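PDB 4QYI: hypoxanthine phosphoribosyltransferase from Bacillus anthracis, which probably salvages purines by transferring a phosphoribosyl group from phosphoribosyl pyrophosphate to hypoxanthine or guanine, forming IMP or GMP. Local coordinates for residues T11-E15 and E16-E20; V40-L44 and K45-V49; V90-G94 and K95-V99. All blocks are in the same frame, centred on the assembly; numbering follows the deposited sequence.

Contact 1 of 3, residues T11-E15 and E16-E20; sequences TLISE and EQLQE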
# COMPACT_ATOMS: atom_id res chain seq x y z
N THR A 11 9.86 -0.58 -21.99
CA THR A 11 9.89 0.21 -20.77
C THR A 11 9.38 1.59 -21.18
O THR A 11 9.91 2.15 -22.13
CB THR A 11 11.32 0.38 -20.28
OG1 THR A 11 11.91 -0.91 -20.08
CG2 THR A 11 11.38 1.22 -19.01
N LEU A 12 8.36 2.12 -20.51
CA LEU A 12 7.83 3.45 -20.85
C LEU A 12 8.38 4.54 -19.93
O LEU A 12 8.69 5.64 -20.39
CB LEU A 12 6.30 3.45 -20.85
CG LEU A 12 5.55 4.68 -21.40
CD1 LEU A 12 5.68 4.75 -22.92
CD2 LEU A 12 4.08 4.60 -21.00
N ILE A 13 8.49 4.24 -18.64
CA ILE A 13 9.01 5.18 -17.67
C ILE A 13 9.91 4.37 -16.77
O ILE A 13 9.46 3.42 -16.14
CB ILE A 13 7.90 5.84 -16.83
CG1 ILE A 13 6.80 6.37 -17.75
CG2 ILE A 13 8.48 6.95 -15.99
CD1 ILE A 13 5.63 6.98 -17.00
N SER A 14 11.18 4.74 -16.70
CA SER A 14 12.13 3.97 -15.92
C SER A 14 11.98 4.16 -14.43
O SER A 14 11.36 5.10 -13.96
CB SER A 14 13.56 4.35 -16.31
OG SER A 14 13.87 5.65 -15.84
N GLU A 15 12.59 3.25 -13.70
CA GLU A 15 12.63 3.30 -12.26
C GLU A 15 13.18 4.65 -11.79
O GLU A 15 12.61 5.30 -10.92
CB GLU A 15 13.52 2.15 -11.77
CG GLU A 15 13.72 2.08 -10.27
CD GLU A 15 14.53 0.86 -9.86
OE1 GLU A 15 14.86 0.01 -10.71
OE2 GLU A 15 14.81 0.74 -8.65
N GLU A 16 14.29 5.08 -12.39
CA GLU A 16 14.92 6.34 -12.01
C GLU A 16 14.03 7.56 -12.35
O GLU A 16 13.98 8.53 -11.60
CB GLU A 16 16.33 6.41 -12.63
CG GLU A 16 17.22 7.54 -12.17
CD GLU A 16 16.97 8.88 -12.85
OE1 GLU A 16 16.01 9.03 -13.63
OE2 GLU A 16 17.78 9.81 -12.60
N GLN A 17 13.37 7.53 -13.50
CA GLN A 17 12.46 8.62 -13.85
C GLN A 17 11.32 8.71 -12.83
O GLN A 17 10.90 9.80 -12.45
CB GLN A 17 11.86 8.41 -15.22
CG GLN A 17 12.79 8.69 -16.36
CD GLN A 17 12.07 8.33 -17.65
OE1 GLN A 17 11.88 7.16 -17.95
NE2 GLN A 17 11.60 9.34 -18.37
N LEU A 18 10.82 7.56 -12.41
CA LEU A 18 9.74 7.53 -11.44
C LEU A 18 10.20 8.13 -10.13
O LEU A 18 9.51 8.97 -9.58
CB LEU A 18 9.25 6.11 -11.21
CG LEU A 18 8.48 5.53 -12.38
CD1 LEU A 18 8.32 4.02 -12.29
CD2 LEU A 18 7.13 6.22 -12.43
N GLN A 19 11.37 7.73 -9.65
CA GLN A 19 11.88 8.26 -8.39
C GLN A 19 12.06 9.78 -8.45
O GLN A 19 11.70 10.48 -7.51
CB GLN A 19 13.19 7.60 -8.01
CG GLN A 19 13.72 7.97 -6.64
CD GLN A 19 15.21 7.67 -6.50
OE1 GLN A 19 15.91 8.30 -5.70
NE2 GLN A 19 15.69 6.70 -7.26
N GLU A 20 12.63 10.29 -9.54
CA GLU A 20 12.79 11.75 -9.66
C GLU A 20 11.44 12.48 -9.68
O GLU A 20 11.25 13.49 -9.01
CB GLU A 20 13.60 12.12 -10.91
CG GLU A 20 15.09 11.87 -10.74
CD GLU A 20 15.64 12.69 -9.60
OE1 GLU A 20 16.23 12.06 -8.71
OE2 GLU A 20 15.44 13.93 -9.54
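Ser14 and Gln17 hold each other by reciprocal side-chain-to-backbone hydrogen bonds. In one direction Gln17 N donates to Ser14 OG over 3.0 Å; in the other, Ser14 N donates to Gln17 OE1 over 2.8 Å along an almost straight path, with an N-H...O angle of 172°. The serine hydroxyl is swung back over its own residue, between N and the carbonyl carbon (chi1 71°), and from there it faces the backbone N-H of Gln17. A weak bond of 3.3 Å from Ser14 OG to Gln17 OE1 closes the triangle, which leaves the glutamine oxygen taking one strong and one weak donor from the same residue. The donor Ser14 N lies tilted by 25° from the plane of the glutamine amide. Together these bonds make a capping box: Ser14 is the N-cap of helix 15-32, and its hydroxyl supplies an acceptor to the N-H of Gln17 in the first turn. Backbone bonding takes over at once, with Leu18 N bound to Ser14 O at 3.0 Å and Gln19 N bound to Glu15 O at the same length. Apolar packing is centred on Ile13, just before the cap. Its CG2 touches Gln17 CB at 3.8 Å and Leu18 CD2 at 3.9 Å, the isoleucine crossing both side chains at about a right angle. Phe148 touches both Ile13 and Leu18, while Leu12 and Ile13 form a classic beta bulge opposite Ile172 of the small antiparallel sheet.

Contact 2 of 3, residues V40-L44 and K45-V49; sequences VIAVL and KGSFV. With PO4 (phosphate ion), chain G.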
# COMPACT_ATOMS: atom_id res chain seq x y z
N VAL A 40 -3.45 11.87 3.45
CA VAL A 40 -3.29 11.28 2.14
C VAL A 40 -4.23 10.08 2.05
O VAL A 40 -4.22 9.22 2.92
CB VAL A 40 -1.85 10.84 1.86
CG1 VAL A 40 -1.76 10.02 0.59
CG2 VAL A 40 -0.95 12.04 1.75
N ILE A 41 -5.09 10.07 1.04
CA ILE A 41 -5.99 8.96 0.84
C ILE A 41 -5.66 8.32 -0.48
O ILE A 41 -5.88 8.89 -1.55
CB ILE A 41 -7.46 9.38 0.85
CG1 ILE A 41 -7.84 9.98 2.21
CG2 ILE A 41 -8.36 8.17 0.59
CD1 ILE A 41 -9.21 10.57 2.20
N ALA A 42 -5.14 7.10 -0.39
CA ALA A 42 -4.76 6.34 -1.58
C ALA A 42 -5.86 5.41 -2.07
O ALA A 42 -6.48 4.69 -1.29
CB ALA A 42 -3.50 5.56 -1.27
N VAL A 43 -6.11 5.43 -3.38
CA VAL A 43 -7.15 4.59 -3.97
C VAL A 43 -6.52 3.21 -4.27
O VAL A 43 -5.69 3.07 -5.17
CB VAL A 43 -7.77 5.21 -5.24
CG1 VAL A 43 -8.95 4.38 -5.72
CG2 VAL A 43 -8.26 6.63 -4.98
N LEU A 44 -6.89 2.21 -3.48
CA LEU A 44 -6.40 0.85 -3.71
C LEU A 44 -6.97 0.25 -5.00
O LEU A 44 -8.00 0.70 -5.50
CB LEU A 44 -6.81 -0.04 -2.55
CG LEU A 44 -6.10 0.27 -1.25
CD1 LEU A 44 -6.72 -0.55 -0.14
CD2 LEU A 44 -4.62 -0.03 -1.37
N LYS A 45 -6.27 -0.72 -5.59
CA LYS A 45 -5.00 -1.23 -5.07
C LYS A 45 -3.80 -0.59 -5.74
O LYS A 45 -2.74 -0.46 -5.13
CB LYS A 45 -4.89 -2.72 -5.37
CG LYS A 45 -5.95 -3.57 -4.68
CD LYS A 45 -5.97 -5.02 -5.14
CE LYS A 45 -7.12 -5.74 -4.46
NZ LYS A 45 -7.21 -7.17 -4.84
N GLY A 46 -4.00 -0.13 -6.97
CA GLY A 46 -2.93 0.37 -7.81
C GLY A 46 -2.06 1.54 -7.42
O GLY A 46 -0.97 1.71 -7.95
N SER A 47 -2.53 2.36 -6.50
CA SER A 47 -1.77 3.50 -6.11
C SER A 47 -0.87 3.22 -4.91
O SER A 47 -0.10 4.11 -4.53
CB SER A 47 -2.74 4.61 -5.72
OG SER A 47 -3.34 4.27 -4.50
N PHE A 48 -0.88 2.01 -4.36
CA PHE A 48 -0.12 1.76 -3.11
C PHE A 48 1.38 1.93 -3.21
O PHE A 48 1.98 2.38 -2.24
CB PHE A 48 -0.47 0.42 -2.43
CG PHE A 48 0.34 -0.77 -2.86
CD1 PHE A 48 0.07 -1.46 -4.03
CD2 PHE A 48 1.36 -1.24 -2.03
CE1 PHE A 48 0.83 -2.56 -4.40
CE2 PHE A 48 2.11 -2.35 -2.39
CZ PHE A 48 1.83 -3.01 -3.57
N VAL A 49 1.98 1.63 -4.36
CA VAL A 49 3.43 1.78 -4.50
C VAL A 49 3.77 3.25 -4.60
O VAL A 49 4.65 3.75 -3.92
CB VAL A 49 3.97 1.00 -5.72
CG1 VAL A 49 5.44 1.26 -5.90
CG2 VAL A 49 3.71 -0.50 -5.55
P PO4 G . -6.72 -1.16 -9.06
O1 PO4 G . -7.49 -2.04 -8.10
O2 PO4 G . -5.39 -1.80 -9.32
O3 PO4 G . -7.44 -0.99 -10.38
O4 PO4 G . -6.55 0.20 -8.41
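Ser47 OG donates a short hydrogen bond, 2.7 Å, to Val43 O, reaching back from the loop to the strand that precedes it. The hydroxyl stands well above the carbonyl plane, with a C=O...O angle of 111°. It is placed there by a first torsion that sets OG between the backbone N and the carbonyl carbon (chi1 72°), and it also lies against Ala42 CB at 3.5 Å. Between the two bonded residues the Leu44-Lys45 peptide is cis, which brings Leu44 CA and Lys45 CA to 2.9 Å and turns the chain sharply. This is the non-proline cis peptide of the loop that, in hypoxanthine-guanine phosphoribosyltransferases, receives the pyrophosphate of the ribosyl donor. Here a phosphate ion, probably from the crystallisation liquor, occupies it: Lys45 N donates to O1 of the phosphate at 3.1 Å and Gly46 N to its O4 at 2.9 Å, while Arg167 NH1 provides a further bond. The Lys45 side chain runs out extended, and its NZ forms salt bridges with acidic side chains of the neighbouring subunit. The same residues open a type I turn from Lys45 to Phe48, closed by Phe48 N to Lys45 O at 3.2 Å, which leads into helix 48-55. Leu44 CD2 rests loosely on Phe48 CB at 4.3 Å, and the phenylalanine ring meets an aromatic ring of the neighbouring subunit edge-to-face.

Contact 3 of 3, residues V90-G94 and K95-V99; sequences VNITG and KNVIV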
# COMPACT_ATOMS: atom_id res chain seq x y z
N VAL A 90 -10.32 7.41 8.82
CA VAL A 90 -9.82 8.64 9.45
C VAL A 90 -10.74 9.81 9.28
O VAL A 90 -11.56 9.88 8.37
CB VAL A 90 -8.45 9.04 8.91
CG1 VAL A 90 -7.42 7.98 9.25
CG2 VAL A 90 -8.49 9.30 7.40
N ASN A 91 -10.59 10.76 10.19
CA ASN A 91 -11.34 11.98 10.17
C ASN A 91 -10.73 13.00 9.21
O ASN A 91 -9.60 13.43 9.42
CB ASN A 91 -11.34 12.60 11.57
CG ASN A 91 -12.05 13.93 11.62
OD1 ASN A 91 -12.89 14.24 10.77
ND2 ASN A 91 -11.67 14.75 12.58
N ILE A 92 -11.43 13.39 8.15
CA ILE A 92 -10.91 14.41 7.25
C ILE A 92 -11.67 15.74 7.37
O ILE A 92 -11.40 16.68 6.63
CB ILE A 92 -10.93 13.99 5.79
CG1 ILE A 92 -12.37 13.72 5.32
CG2 ILE A 92 -10.05 12.76 5.59
CD1 ILE A 92 -12.45 13.39 3.85
N THR A 93 -12.60 15.82 8.31
CA THR A 93 -13.36 17.06 8.51
C THR A 93 -12.42 18.19 8.94
O THR A 93 -11.72 18.09 9.94
CB THR A 93 -14.49 16.87 9.54
OG1 THR A 93 -15.39 15.88 9.05
CG2 THR A 93 -15.26 18.15 9.78
N GLY A 94 -12.40 19.26 8.15
CA GLY A 94 -11.52 20.42 8.40
C GLY A 94 -10.05 20.14 8.11
O GLY A 94 -9.19 20.92 8.50
N LYS A 95 -9.75 19.04 7.42
CA LYS A 95 -8.37 18.69 7.12
C LYS A 95 -8.02 18.94 5.66
O LYS A 95 -8.89 19.13 4.80
CB LYS A 95 -8.13 17.21 7.39
CG LYS A 95 -8.52 16.74 8.78
CD LYS A 95 -7.77 17.43 9.88
CE LYS A 95 -8.28 16.96 11.23
NZ LYS A 95 -7.68 17.74 12.34
N ASN A 96 -6.71 18.94 5.42
CA ASN A 96 -6.18 19.06 4.07
C ASN A 96 -6.07 17.64 3.55
O ASN A 96 -5.37 16.82 4.13
CB ASN A 96 -4.81 19.68 4.12
CG ASN A 96 -4.87 21.10 4.62
OD1 ASN A 96 -5.68 21.89 4.15
ND2 ASN A 96 -3.99 21.44 5.54
N VAL A 97 -6.74 17.37 2.44
CA VAL A 97 -6.74 16.02 1.89
C VAL A 97 -6.18 15.93 0.48
O VAL A 97 -6.54 16.72 -0.41
CB VAL A 97 -8.18 15.48 1.83
CG1 VAL A 97 -8.20 14.06 1.30
CG2 VAL A 97 -8.85 15.55 3.19
N ILE A 98 -5.29 14.98 0.28
CA ILE A 98 -4.78 14.71 -1.06
C ILE A 98 -5.15 13.27 -1.40
O ILE A 98 -4.76 12.33 -0.71
CB ILE A 98 -3.27 14.90 -1.17
CG1 ILE A 98 -2.95 16.35 -0.84
CG2 ILE A 98 -2.83 14.55 -2.59
CD1 ILE A 98 -1.50 16.63 -0.77
N VAL A 99 -5.89 13.12 -2.49
CA VAL A 99 -6.31 11.79 -2.94
C VAL A 99 -5.31 11.37 -3.99
O VAL A 99 -5.09 12.07 -4.98
CB VAL A 99 -7.73 11.81 -3.51
CG1 VAL A 99 -8.16 10.43 -3.98
CG2 VAL A 99 -8.68 12.34 -2.46
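Ile92 turns its CG1 into the place between the backbone N and the carbonyl carbon (chi1 62°), which leaves CB and CG2 to face Val97, while a bend at the second torsion of Lys95 (chi2 -61°) folds its chain back over the turn. The two branched side chains cross at about a right angle: Val97 CG2 presses on Ile92 CB at 3.7 Å and on Ile92 CG2 at 3.9 Å. Phe117 and Val39 also pack on Ile92, so its side chain is buried where the loop enters strand 96-101. The backbone makes a type II turn from Ile92 to Lys95, closed by Lys95 N donating to Ile92 O at 3.0 Å from above the carbonyl plane. Gly94 occupies the third position with positive phi, as this turn favours. An Asx turn overlaps its start, Thr93 N donating to Asn91 OD1 at 2.9 Å, likewise from above the amide plane, and Thr93 OG1 bonds to the carbonyl of His120. Over the turn, the methylenes of Lys95 lie against main-chain oxygens: CG is 3.5 Å from Asn91 O, and CE is 3.8 Å from Thr93 O. The buried side of the turn is thus mainly apolar and its outer side polar, and the carbonyl oxygens near Lys95 CE may weakly favour the charge at the end of that chain, without a direct bond to it.

Contact 2 is buried near the centre of the chain, whereas contacts 1 and 3 are partly buried and lie toward the periphery, on opposite sides of that centre. Contacts 2 and 3 share the core sheet, where strands 38-43 and 96-101 are neighbours: Ile41 N lies 2.9 Å from Ile98 O, a probable hydrogen bond. Contact 2 sits at the exit toward the phosphate and the magnesium ion held by Glu101 and Asp102, contact 3 at the entry. Contact 1 starts the helix that leads to strand 38-43. Its distinctive chemistry is side-chain-to-backbone capping, alongside the first helical bonds; contact 2 adds anion-binding amides and a subunit interface, whereas contact 3 relies on turn bonds and aliphatic packing.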